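PDB 4A0S: octenoyl-coa reductase/carboxylase from Streptomyces sp., which probably catalyses the NADPH-dependent reductive carboxylation of 2-octenoyl-CoA, supplying an unusual extender unit for polyketide biosynthesis. Local coordinates for residues N77-A82 with R398-S403; A196-L201 with K408-C413; A386-P389 with A394-C397. All blocks are in the same frame, centred on the assembly; numbering follows the deposited sequence.

Interaction 1: residues N77-A82 with R398-S403; sequences NTVWSA and RVVQTS. With CO8 (octanoyl-coenzyme A), chain E.
Val79 of helix 76-82 meets the end of helix 393-401 with both of its methyl groups, and Val400 and Gln401 receive them. Following residues 398-403 from their start, Arg398 points away from helix 76-82 and binds Gln401 of its own helix and Asp43. Its NH1 donates to Gln401 OE1 at 2.9 Å; the oxygen lies in the guanidinium plane, yet the nitrogen stands above the plane of the amide rather than at a lone pair. Asp43 forms a salt bridge with the NH2 of the same arginine. Val400 comes next, and its CG1 lies 3.8 Å from Val79 CG2, branch against branch in a buried apolar patch. This is the place where the catalytic GroES-like part of a medium-chain dehydrogenase/reductase fold borders the cofactor cleft: Val400 also lines the NADP pocket, and helix 76-82 turns its other sides to the ligands. Trp80 donates from NE1 to the cofactor's O2D and brings CD1 to 3.4 Å from C2P of octanoyl-CoA, while Asn77 CB lies 3.3 Å from the thioester oxygen O1'. Gln401 then lays its aliphatic part across Val79, whose CG1 is 3.7 Å from Gln401 CB. Because the glutamine runs extended (chi1 -175°, chi2 178°), its amide is carried past the valine to Lys44 O, which takes a hydrogen bond from NE2, and to Val46 N, which gives one to OE1; the group is thus gripped at both ends. Thr402 leaves the helical conformation and sets CG2 over one face of the Arg398 guanidinium, toward its rim. Ser403, with positive phi, completes a Schellman motif, its N bonding to Val400 O at 3.0 Å, and its OG reaches Lys257, an NADP-binding residue.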
loop_
_atom_site.group_PDB
_atom_site.type_symbol
_atom_site.label_atom_id
_atom_site.label_comp_id
_atom_site.label_asym_id
_atom_site.label_seq_id
_atom_site.Cartn_x
_atom_site.Cartn_y
_atom_site.Cartn_z
ATOM N N ASN A 77 -8.093 28.799 -6.448
ATOM C CA ASN A 77 -8.960 28.513 -7.586
ATOM C C ASN A 77 -9.979 29.632 -7.831
ATOM O O ASN A 77 -10.410 29.843 -8.968
ATOM C CB ASN A 77 -9.621 27.120 -7.521
ATOM C CG ASN A 77 -10.649 26.987 -6.387
ATOM O OD1 ASN A 77 -10.778 27.854 -5.535
ATOM N ND2 ASN A 77 -11.386 25.877 -6.384
ATOM N N THR A 78 -10.320 30.354 -6.765
ATOM C CA THR A 78 -11.167 31.538 -6.844
ATOM C C THR A 78 -10.469 32.572 -7.698
ATOM O O THR A 78 -11.074 33.150 -8.601
ATOM C CB THR A 78 -11.455 32.124 -5.439
ATOM O OG1 THR A 78 -11.825 31.060 -4.551
ATOM C CG2 THR A 78 -12.582 33.192 -5.498
ATOM N N VAL A 79 -9.193 32.802 -7.399
ATOM C CA VAL A 79 -8.316 33.636 -8.211
ATOM C C VAL A 79 -8.209 33.135 -9.654
ATOM O O VAL A 79 -8.393 33.924 -10.576
ATOM C CB VAL A 79 -6.901 33.738 -7.597
ATOM C CG1 VAL A 79 -5.975 34.570 -8.481
ATOM C CG2 VAL A 79 -6.968 34.289 -6.173
ATOM N N TRP A 80 -7.893 31.852 -9.850
ATOM C CA TRP A 80 -7.827 31.301 -11.203
ATOM C C TRP A 80 -9.141 31.570 -11.935
ATOM O O TRP A 80 -9.121 32.012 -13.076
ATOM C CB TRP A 80 -7.577 29.788 -11.207
ATOM C CG TRP A 80 -6.273 29.338 -10.647
ATOM C CD1 TRP A 80 -6.086 28.368 -9.702
ATOM C CD2 TRP A 80 -4.977 29.836 -10.973
ATOM N NE1 TRP A 80 -4.749 28.221 -9.433
ATOM C CE2 TRP A 80 -4.046 29.116 -10.189
ATOM C CE3 TRP A 80 -4.509 30.830 -11.841
ATOM C CZ2 TRP A 80 -2.665 29.345 -10.259
ATOM C CZ3 TRP A 80 -3.141 31.065 -11.917
ATOM C CH2 TRP A 80 -2.232 30.319 -11.130
ATOM N N SER A 81 -10.269 31.293 -11.267
ATOM C CA SER A 81 -11.612 31.554 -11.813
ATOM C C SER A 81 -11.770 32.967 -12.309
ATOM O O SER A 81 -12.202 33.196 -13.436
ATOM C CB SER A 81 -12.693 31.386 -10.745
ATOM O OG SER A 81 -12.798 30.062 -10.328
ATOM N N ALA A 82 -11.489 33.915 -11.423
ATOM C CA ALA A 82 -11.687 35.326 -11.713
ATOM C C ALA A 82 -10.726 35.837 -12.781
ATOM O O ALA A 82 -10.947 36.891 -13.372
ATOM C CB ALA A 82 -11.564 36.131 -10.458
ATOM N N ARG A 398 -8.110 39.576 -4.672
ATOM C CA ARG A 398 -6.951 40.316 -5.137
ATOM C C ARG A 398 -5.787 40.129 -4.175
ATOM O O ARG A 398 -4.647 39.958 -4.596
ATOM C CB ARG A 398 -7.312 41.800 -5.250
ATOM C CG ARG A 398 -6.201 42.704 -5.748
ATOM C CD ARG A 398 -5.824 42.356 -7.169
ATOM N NE ARG A 398 -4.916 43.338 -7.740
ATOM C CZ ARG A 398 -4.227 43.159 -8.865
ATOM N NH1 ARG A 398 -4.328 42.020 -9.540
ATOM N NH2 ARG A 398 -3.425 44.121 -9.303
ATOM N N VAL A 399 -6.066 40.175 -2.882
ATOM C CA VAL A 399 -5.014 39.981 -1.887
ATOM C C VAL A 399 -4.283 38.673 -2.153
ATOM O O VAL A 399 -3.064 38.655 -2.254
ATOM C CB VAL A 399 -5.576 40.026 -0.441
ATOM C CG1 VAL A 399 -4.631 39.314 0.531
ATOM C CG2 VAL A 399 -5.827 41.478 -0.007
ATOM N N VAL A 400 -5.047 37.587 -2.276
ATOM C CA VAL A 400 -4.482 36.276 -2.573
ATOM C C VAL A 400 -3.810 36.253 -3.936
ATOM O O VAL A 400 -2.715 35.732 -4.076
ATOM C CB VAL A 400 -5.543 35.157 -2.476
ATOM C CG1 VAL A 400 -4.965 33.807 -2.988
ATOM C CG2 VAL A 400 -6.014 35.040 -1.043
ATOM N N GLN A 401 -4.462 36.846 -4.931
ATOM C CA GLN A 401 -3.842 36.983 -6.244
ATOM C C GLN A 401 -2.465 37.637 -6.179
ATOM O O GLN A 401 -1.534 37.195 -6.840
ATOM C CB GLN A 401 -4.731 37.763 -7.201
ATOM C CG GLN A 401 -4.136 37.807 -8.604
ATOM C CD GLN A 401 -5.017 38.528 -9.570
ATOM O OE1 GLN A 401 -5.717 39.450 -9.203
ATOM N NE2 GLN A 401 -4.979 38.115 -10.825
ATOM N N THR A 402 -2.348 38.690 -5.378
ATOM C CA THR A 402 -1.114 39.461 -5.323
ATOM C C THR A 402 -0.180 38.932 -4.229
ATOM O O THR A 402 0.813 39.562 -3.898
ATOM C CB THR A 402 -1.409 40.950 -5.125
ATOM O OG1 THR A 402 -2.223 41.099 -3.965
ATOM C CG2 THR A 402 -2.166 41.508 -6.326
ATOM N N SER A 403 -0.518 37.761 -3.687
ATOM C CA SER A 403 0.305 37.058 -2.715
ATOM C C SER A 403 0.632 37.940 -1.508
ATOM O O SER A 403 1.735 37.884 -0.962
ATOM C CB SER A 403 1.558 36.476 -3.389
ATOM O OG SER A 403 2.373 35.743 -2.476
HETATM N N1A CO8 E . -12.152 29.981 -23.490
HETATM C C2A CO8 E . -13.094 29.046 -23.619
HETATM N N3A CO8 E . -12.783 27.755 -23.657
HETATM C C4A CO8 E . -11.489 27.377 -23.559
HETATM C C5A CO8 E . -10.476 28.319 -23.419
HETATM C C6A CO8 E . -10.839 29.663 -23.387
HETATM N N6A CO8 E . -9.902 30.606 -23.246
HETATM N N7A CO8 E . -9.315 27.668 -23.342
HETATM C C8A CO8 E . -9.581 26.363 -23.433
HETATM N N9A CO8 E . -10.906 26.187 -23.568
HETATM C C1B CO8 E . -11.664 24.914 -23.706
HETATM C C2B CO8 E . -11.520 24.334 -25.116
HETATM O O2B CO8 E . -12.777 23.764 -25.545
HETATM C C3B CO8 E . -10.476 23.245 -24.883
HETATM O O3B CO8 E . -10.598 22.214 -25.851
HETATM P P3B CO8 E . -9.507 22.238 -27.047
HETATM O O7A CO8 E . -10.357 22.187 -28.436
HETATM O O8A CO8 E . -8.807 23.726 -27.131
HETATM O O9A CO8 E . -8.493 21.175 -26.897
HETATM C C4B CO8 E . -10.816 22.729 -23.489
HETATM O O4B CO8 E . -11.176 23.910 -22.759
HETATM C C5B CO8 E . -9.577 22.208 -22.749
HETATM O O5B CO8 E . -9.939 21.862 -21.397
HETATM P P1A CO8 E . -10.819 20.506 -21.113
HETATM O O1A CO8 E . -11.025 20.439 -19.470
HETATM O O2A CO8 E . -12.160 20.485 -21.780
HETATM O O3A CO8 E . -9.925 19.258 -21.705
HETATM P P2A CO8 E . -8.796 18.342 -20.944
HETATM O O4A CO8 E . -7.650 18.046 -22.016
HETATM O O5A CO8 E . -9.335 17.083 -20.332
HETATM O O6A CO8 E . -8.089 19.301 -19.827
HETATM C CBP CO8 E . -7.202 19.923 -17.619
HETATM C CCP CO8 E . -7.737 18.790 -18.526
HETATM C CDP CO8 E . -5.820 20.305 -18.178
HETATM C CEP CO8 E . -7.020 19.341 -16.217
HETATM C CAP CO8 E . -8.203 21.128 -17.626
HETATM O OAP CO8 E . -9.585 20.734 -17.347
HETATM C C9P CO8 E . -7.780 22.314 -16.716
HETATM O O9P CO8 E . -6.862 23.058 -17.082
HETATM N N8P CO8 E . -8.481 22.489 -15.572
HETATM C C7P CO8 E . -8.241 23.640 -14.652
HETATM C C6P CO8 E . -7.408 23.311 -13.381
HETATM C C5P CO8 E . -6.411 24.467 -13.127
HETATM O O5P CO8 E . -5.546 24.721 -13.961
HETATM N N4P CO8 E . -6.566 25.288 -12.091
HETATM C C3P CO8 E . -7.374 25.148 -10.885
HETATM C C2P CO8 E . -6.285 24.974 -9.816
HETATM S S1P CO8 E . -6.471 23.398 -8.902
HETATM C "C1'" CO8 E . -7.165 24.040 -7.453
HETATM O "O1'" CO8 E . -6.951 25.200 -7.055
HETATM C "C2'" CO8 E . -7.997 23.155 -6.803
HETATM C "C3'" CO8 E . -8.639 23.453 -5.622
HETATM C "C4'" CO8 E . -9.436 22.474 -5.015
HETATM C "C5'" CO8 E . -9.840 21.301 -5.895
HETATM C "C6'" CO8 E . -10.832 20.485 -5.037
HETATM C "C7'" CO8 E . -11.103 19.168 -5.708
HETATM C "C8'" CO8 E . -12.192 18.452 -4.904
#

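Interaction 2: residues A196-L201 with K408-C413; sequences AAVSPL and KVAVLC. With CO8 (octanoyl-coenzyme A), chain E.
Val198, in the bend between helices 193-197 and 200-210, is pressed hard against Lys408 and Ala410 of strand 408-412. This is the tight part of the contact. Val198 CB stands only 3.4 Å from Lys408 CB, and Val198 CG1 is equally close, 3.4 Å, to Ala410 CB; both carbon pairs are shorter than ordinary van der Waals contact. With CG1 set opposite the carbonyl carbon (chi1 -68°), that methyl is the branch that reaches the strand, where Met384 of the adjacent strand 384-389 also packs on Val198 and Ala410.

The valine and lysine side chains run past each other in opposite senses. Two successive bends, at chi2 and chi3, curl the lysine around the carbonyl of Val198, so that Lys408 CE comes to 3.1 Å from Val198 O while NZ stays 3.9 Å from that same Val198 O.

The looser side is at this ammonium end, where water 1 bridges the two groups. It accepts from Lys408 NZ at 2.8 Å and sits 2.6 Å from Val198 O. Farther on, Leu201 does not touch the strand and lines the octanoyl-CoA pocket instead, its CD1 3.5 Å from C4' of octanoyl-CoA; Asp116 holds the backbone N of this leucine. The strand itself lies between 64-73 and 384-389 in the mixed sheet of the catalytic domain.

Besides the water, Lys408 NZ is hydrogen-bonded to Ile74 O and Ser73 OG. With three oxygen partners around a buried nitrogen, the setting is consistent with a positively charged lysine, which ties the helix bend through water, and the end of strand 64-73 directly, to strand 408-412.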
loop_
_atom_site.group_PDB
_atom_site.type_symbol
_atom_site.label_atom_id
_atom_site.label_comp_id
_atom_site.label_asym_id
_atom_site.label_seq_id
_atom_site.Cartn_x
_atom_site.Cartn_y
_atom_site.Cartn_z
ATOM N N ALA A 196 -13.699 28.198 10.688
ATOM C CA ALA A 196 -14.169 26.925 10.143
ATOM C C ALA A 196 -14.091 26.919 8.603
ATOM O O ALA A 196 -13.664 25.934 8.000
ATOM C CB ALA A 196 -15.582 26.657 10.607
ATOM N N ALA A 197 -14.455 28.047 7.994
ATOM C CA ALA A 197 -14.525 28.214 6.541
ATOM C C ALA A 197 -13.182 28.144 5.822
ATOM O O ALA A 197 -13.130 27.741 4.658
ATOM C CB ALA A 197 -15.194 29.535 6.205
ATOM N N VAL A 198 -12.103 28.537 6.503
ATOM C CA VAL A 198 -10.809 28.679 5.825
ATOM C C VAL A 198 -10.127 27.353 5.485
ATOM O O VAL A 198 -9.259 27.294 4.634
ATOM C CB VAL A 198 -9.823 29.616 6.588
ATOM C CG1 VAL A 198 -10.312 31.048 6.571
ATOM C CG2 VAL A 198 -9.567 29.125 8.015
ATOM N N SER A 199 -10.571 26.286 6.116
ATOM C CA SER A 199 -9.807 25.052 6.121
ATOM C C SER A 199 -10.149 23.967 5.113
ATOM O O SER A 199 -9.242 23.320 4.615
ATOM C CB SER A 199 -9.825 24.457 7.515
ATOM O OG SER A 199 -9.152 25.326 8.391
ATOM N N PRO A 200 -11.443 23.739 4.828
ATOM C CA PRO A 200 -11.733 22.462 4.161
ATOM C C PRO A 200 -10.929 22.218 2.895
ATOM O O PRO A 200 -10.325 21.150 2.751
ATOM C CB PRO A 200 -13.232 22.555 3.859
ATOM C CG PRO A 200 -13.754 23.382 5.023
ATOM C CD PRO A 200 -12.674 24.444 5.222
ATOM N N LEU A 201 -10.879 23.195 2.002
ATOM C CA LEU A 201 -10.222 22.971 0.721
ATOM C C LEU A 201 -8.722 22.770 0.897
ATOM O O LEU A 201 -8.192 21.731 0.531
ATOM C CB LEU A 201 -10.519 24.096 -0.250
ATOM C CG LEU A 201 -9.952 23.881 -1.649
ATOM C CD1 LEU A 201 -10.833 24.586 -2.665
ATOM C CD2 LEU A 201 -8.584 24.417 -1.696
ATOM N N LYS A 408 -4.791 31.810 5.232
ATOM C CA LYS A 408 -6.066 31.829 4.572
ATOM C C LYS A 408 -6.784 33.128 4.837
ATOM O O LYS A 408 -6.840 33.615 5.966
ATOM C CB LYS A 408 -6.945 30.687 5.080
ATOM C CG LYS A 408 -6.560 29.287 4.610
ATOM C CD LYS A 408 -6.760 29.058 3.119
ATOM C CE LYS A 408 -8.172 29.394 2.686
ATOM N NZ LYS A 408 -8.419 29.021 1.279
ATOM N N VAL A 409 -7.352 33.660 3.776
ATOM C CA VAL A 409 -8.193 34.826 3.875
ATOM C C VAL A 409 -9.627 34.360 3.901
ATOM O O VAL A 409 -10.118 33.789 2.940
ATOM C CB VAL A 409 -7.995 35.783 2.705
ATOM C CG1 VAL A 409 -8.898 37.011 2.909
ATOM C CG2 VAL A 409 -6.556 36.224 2.644
ATOM N N ALA A 410 -10.284 34.594 5.023
ATOM C CA ALA A 410 -11.660 34.223 5.172
ATOM C C ALA A 410 -12.510 35.311 4.568
ATOM O O ALA A 410 -12.101 36.478 4.497
ATOM C CB ALA A 410 -11.989 34.055 6.639
ATOM N N VAL A 411 -13.702 34.923 4.149
ATOM C CA VAL A 411 -14.697 35.882 3.723
ATOM C C VAL A 411 -15.952 35.579 4.510
ATOM O O VAL A 411 -16.478 34.463 4.456
ATOM C CB VAL A 411 -14.956 35.810 2.184
ATOM C CG1 VAL A 411 -16.077 36.739 1.763
ATOM C CG2 VAL A 411 -13.690 36.151 1.396
ATOM N N LEU A 412 -16.419 36.563 5.265
ATOM C CA LEU A 412 -17.721 36.454 5.881
ATOM C C LEU A 412 -18.719 36.564 4.751
ATOM O O LEU A 412 -18.537 37.352 3.822
ATOM C CB LEU A 412 -17.960 37.572 6.899
ATOM C CG LEU A 412 -16.975 37.654 8.058
ATOM C CD1 LEU A 412 -17.171 38.966 8.854
ATOM C CD2 LEU A 412 -17.038 36.405 8.944
ATOM N N CYS A 413 -19.756 35.748 4.805
ATOM C CA CYS A 413 -20.768 35.810 3.786
ATOM C C CYS A 413 -22.013 36.312 4.454
ATOM O O CYS A 413 -22.230 37.525 4.532
ATOM C CB CYS A 413 -20.946 34.443 3.144
ATOM S SG CYS A 413 -19.434 33.972 2.305
HETATM N N1A CO8 E . -12.152 29.981 -23.490
HETATM C C2A CO8 E . -13.094 29.046 -23.619
HETATM N N3A CO8 E . -12.783 27.755 -23.657
HETATM C C4A CO8 E . -11.489 27.377 -23.559
HETATM C C5A CO8 E . -10.476 28.319 -23.419
HETATM C C6A CO8 E . -10.839 29.663 -23.387
HETATM N N6A CO8 E . -9.902 30.606 -23.246
HETATM N N7A CO8 E . -9.315 27.668 -23.342
HETATM C C8A CO8 E . -9.581 26.363 -23.433
HETATM N N9A CO8 E . -10.906 26.187 -23.568
HETATM C C1B CO8 E . -11.664 24.914 -23.706
HETATM C C2B CO8 E . -11.520 24.334 -25.116
HETATM O O2B CO8 E . -12.777 23.764 -25.545
HETATM C C3B CO8 E . -10.476 23.245 -24.883
HETATM O O3B CO8 E . -10.598 22.214 -25.851
HETATM P P3B CO8 E . -9.507 22.238 -27.047
HETATM O O7A CO8 E . -10.357 22.187 -28.436
HETATM O O8A CO8 E . -8.807 23.726 -27.131
HETATM O O9A CO8 E . -8.493 21.175 -26.897
HETATM C C4B CO8 E . -10.816 22.729 -23.489
HETATM O O4B CO8 E . -11.176 23.910 -22.759
HETATM C C5B CO8 E . -9.577 22.208 -22.749
HETATM O O5B CO8 E . -9.939 21.862 -21.397
HETATM P P1A CO8 E . -10.819 20.506 -21.113
HETATM O O1A CO8 E . -11.025 20.439 -19.470
HETATM O O2A CO8 E . -12.160 20.485 -21.780
HETATM O O3A CO8 E . -9.925 19.258 -21.705
HETATM P P2A CO8 E . -8.796 18.342 -20.944
HETATM O O4A CO8 E . -7.650 18.046 -22.016
HETATM O O5A CO8 E . -9.335 17.083 -20.332
HETATM O O6A CO8 E . -8.089 19.301 -19.827
HETATM C CBP CO8 E . -7.202 19.923 -17.619
HETATM C CCP CO8 E . -7.737 18.790 -18.526
HETATM C CDP CO8 E . -5.820 20.305 -18.178
HETATM C CEP CO8 E . -7.020 19.341 -16.217
HETATM C CAP CO8 E . -8.203 21.128 -17.626
HETATM O OAP CO8 E . -9.585 20.734 -17.347
HETATM C C9P CO8 E . -7.780 22.314 -16.716
HETATM O O9P CO8 E . -6.862 23.058 -17.082
HETATM N N8P CO8 E . -8.481 22.489 -15.572
HETATM C C7P CO8 E . -8.241 23.640 -14.652
HETATM C C6P CO8 E . -7.408 23.311 -13.381
HETATM C C5P CO8 E . -6.411 24.467 -13.127
HETATM O O5P CO8 E . -5.546 24.721 -13.961
HETATM N N4P CO8 E . -6.566 25.288 -12.091
HETATM C C3P CO8 E . -7.374 25.148 -10.885
HETATM C C2P CO8 E . -6.285 24.974 -9.816
HETATM S S1P CO8 E . -6.471 23.398 -8.902
HETATM C "C1'" CO8 E . -7.165 24.040 -7.453
HETATM O "O1'" CO8 E . -6.951 25.200 -7.055
HETATM C "C2'" CO8 E . -7.997 23.155 -6.803
HETATM C "C3'" CO8 E . -8.639 23.453 -5.622
HETATM C "C4'" CO8 E . -9.436 22.474 -5.015
HETATM C "C5'" CO8 E . -9.840 21.301 -5.895
HETATM C "C6'" CO8 E . -10.832 20.485 -5.037
HETATM C "C7'" CO8 E . -11.103 19.168 -5.708
HETATM C "C8'" CO8 E . -12.192 18.452 -4.904
HETATM O O HOH W 1 -9.140 26.452 2.225
#

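Interaction 3: residues A386-P389 with A394-C397; sequences AVYP and AEAC
Tyr388 OH and Glu395 share water 2, which lies 2.5 Å from the phenol oxygen, in the plane of the ring, and donates to Glu395 OE2 over a longer 3.3 Å. The other carboxylate oxygen, OE1, is engaged in a salt bridge with Arg47, so the glutamate is held from two directions. Its chain bends at chi2 (57°), leaving OE2 for the water and OE1 for Arg47, while Glu395 CG passes 3.9 Å from Tyr388 CE2.

The apolar half of the contact is a CH-pi interaction. Ala396 CB sits over one face of the Tyr388 ring, 4.0 Å from its centroid and 30° off the normal; its nearest ring atom is Tyr388 CD1, at 3.6 Å. The small methyl lets the helix backbone come close, with Ala396 CA lying over the same ring.

This packing seats the helix of a beta-alpha-beta unit on its first strand. Strand 384-389 pairs in parallel with strand 408-412, whose Val409 touches both Tyr388 and Ala396, while Cys397 turns to helices 46-49 and 76-82.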
loop_
_atom_site.group_PDB
_atom_site.type_symbol
_atom_site.label_atom_id
_atom_site.label_comp_id
_atom_site.label_asym_id
_atom_site.label_seq_id
_atom_site.Cartn_x
_atom_site.Cartn_y
_atom_site.Cartn_z
ATOM N N ALA A 386 -6.794 36.747 7.895
ATOM C CA ALA A 386 -7.535 37.945 7.548
ATOM C C ALA A 386 -8.962 37.564 7.256
ATOM O O ALA A 386 -9.248 36.438 6.856
ATOM C CB ALA A 386 -6.899 38.643 6.338
ATOM N N VAL A 387 -9.869 38.501 7.495
ATOM C CA VAL A 387 -11.270 38.265 7.231
ATOM C C VAL A 387 -11.771 39.476 6.469
ATOM O O VAL A 387 -11.453 40.603 6.821
ATOM C CB VAL A 387 -12.074 38.102 8.546
ATOM C CG1 VAL A 387 -13.503 37.699 8.243
ATOM C CG2 VAL A 387 -11.403 37.100 9.476
ATOM N N TYR A 388 -12.513 39.242 5.396
ATOM C CA TYR A 388 -13.143 40.310 4.650
ATOM C C TYR A 388 -14.617 40.017 4.615
ATOM O O TYR A 388 -15.002 38.843 4.557
ATOM C CB TYR A 388 -12.626 40.329 3.215
ATOM C CG TYR A 388 -11.237 40.842 3.092
ATOM C CD1 TYR A 388 -10.144 40.027 3.382
ATOM C CD2 TYR A 388 -11.001 42.159 2.696
ATOM C CE1 TYR A 388 -8.855 40.509 3.288
ATOM C CE2 TYR A 388 -9.719 42.651 2.590
ATOM C CZ TYR A 388 -8.651 41.825 2.886
ATOM O OH TYR A 388 -7.378 42.315 2.774
ATOM N N PRO A 389 -15.450 41.064 4.637
ATOM C CA PRO A 389 -16.847 40.825 4.357
ATOM C C PRO A 389 -17.010 40.424 2.902
ATOM O O PRO A 389 -16.141 40.722 2.053
ATOM C CB PRO A 389 -17.480 42.193 4.571
ATOM C CG PRO A 389 -16.394 43.156 4.255
ATOM C CD PRO A 389 -15.162 42.509 4.799
ATOM N N ALA A 394 -13.916 40.642 -3.519
ATOM C CA ALA A 394 -13.032 40.919 -4.665
ATOM C C ALA A 394 -11.608 41.308 -4.209
ATOM O O ALA A 394 -10.609 40.820 -4.735
ATOM C CB ALA A 394 -13.632 41.996 -5.550
ATOM N N GLU A 395 -11.544 42.176 -3.209
ATOM C CA GLU A 395 -10.284 42.624 -2.640
ATOM C C GLU A 395 -9.595 41.455 -1.987
ATOM O O GLU A 395 -8.406 41.240 -2.189
ATOM C CB GLU A 395 -10.535 43.713 -1.596
ATOM C CG GLU A 395 -9.277 44.271 -0.948
ATOM C CD GLU A 395 -8.292 44.827 -1.954
ATOM O OE1 GLU A 395 -8.713 45.310 -3.035
ATOM O OE2 GLU A 395 -7.084 44.763 -1.667
ATOM N N ALA A 396 -10.356 40.687 -1.213
ATOM C CA ALA A 396 -9.823 39.484 -0.573
ATOM C C ALA A 396 -9.157 38.612 -1.619
ATOM O O ALA A 396 -8.035 38.164 -1.443
ATOM C CB ALA A 396 -10.918 38.734 0.149
ATOM N N CYS A 397 -9.852 38.412 -2.731
ATOM C CA CYS A 397 -9.337 37.650 -3.858
ATOM C C CYS A 397 -8.067 38.264 -4.445
ATOM O O CYS A 397 -7.069 37.569 -4.667
ATOM C CB CYS A 397 -10.409 37.543 -4.925
ATOM S SG CYS A 397 -10.138 36.184 -6.020
HETATM O O HOH W 2 -7.137 44.526 1.589
#

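Helix 393-401 ties interactions 1 and 3 together, their centres about 11 Å apart: Val79 CG2 of interaction 1 lies 3.6 Å from Cys397 O of interaction 3. Strand 408-412 follows the helix and brings in interaction 2, whose Leu412 N is 2.8 Å from Tyr388 O of interaction 3, a probable hydrogen bond between the parallel strands. Val409 fills the corner, its CG2 3.9 Å from Val400 CG2 and its CG1 3.3 Å from Tyr388 CD1. Interactions 1 and 2 both border octanoyl-CoA, where Asn77 ND2 packs 4.0 Å from Leu201 CD1, and both supply NADP-pocket residues. Interaction 3 stands farther back, the side chain of Ala396 being about 12 Å from the bound NADP.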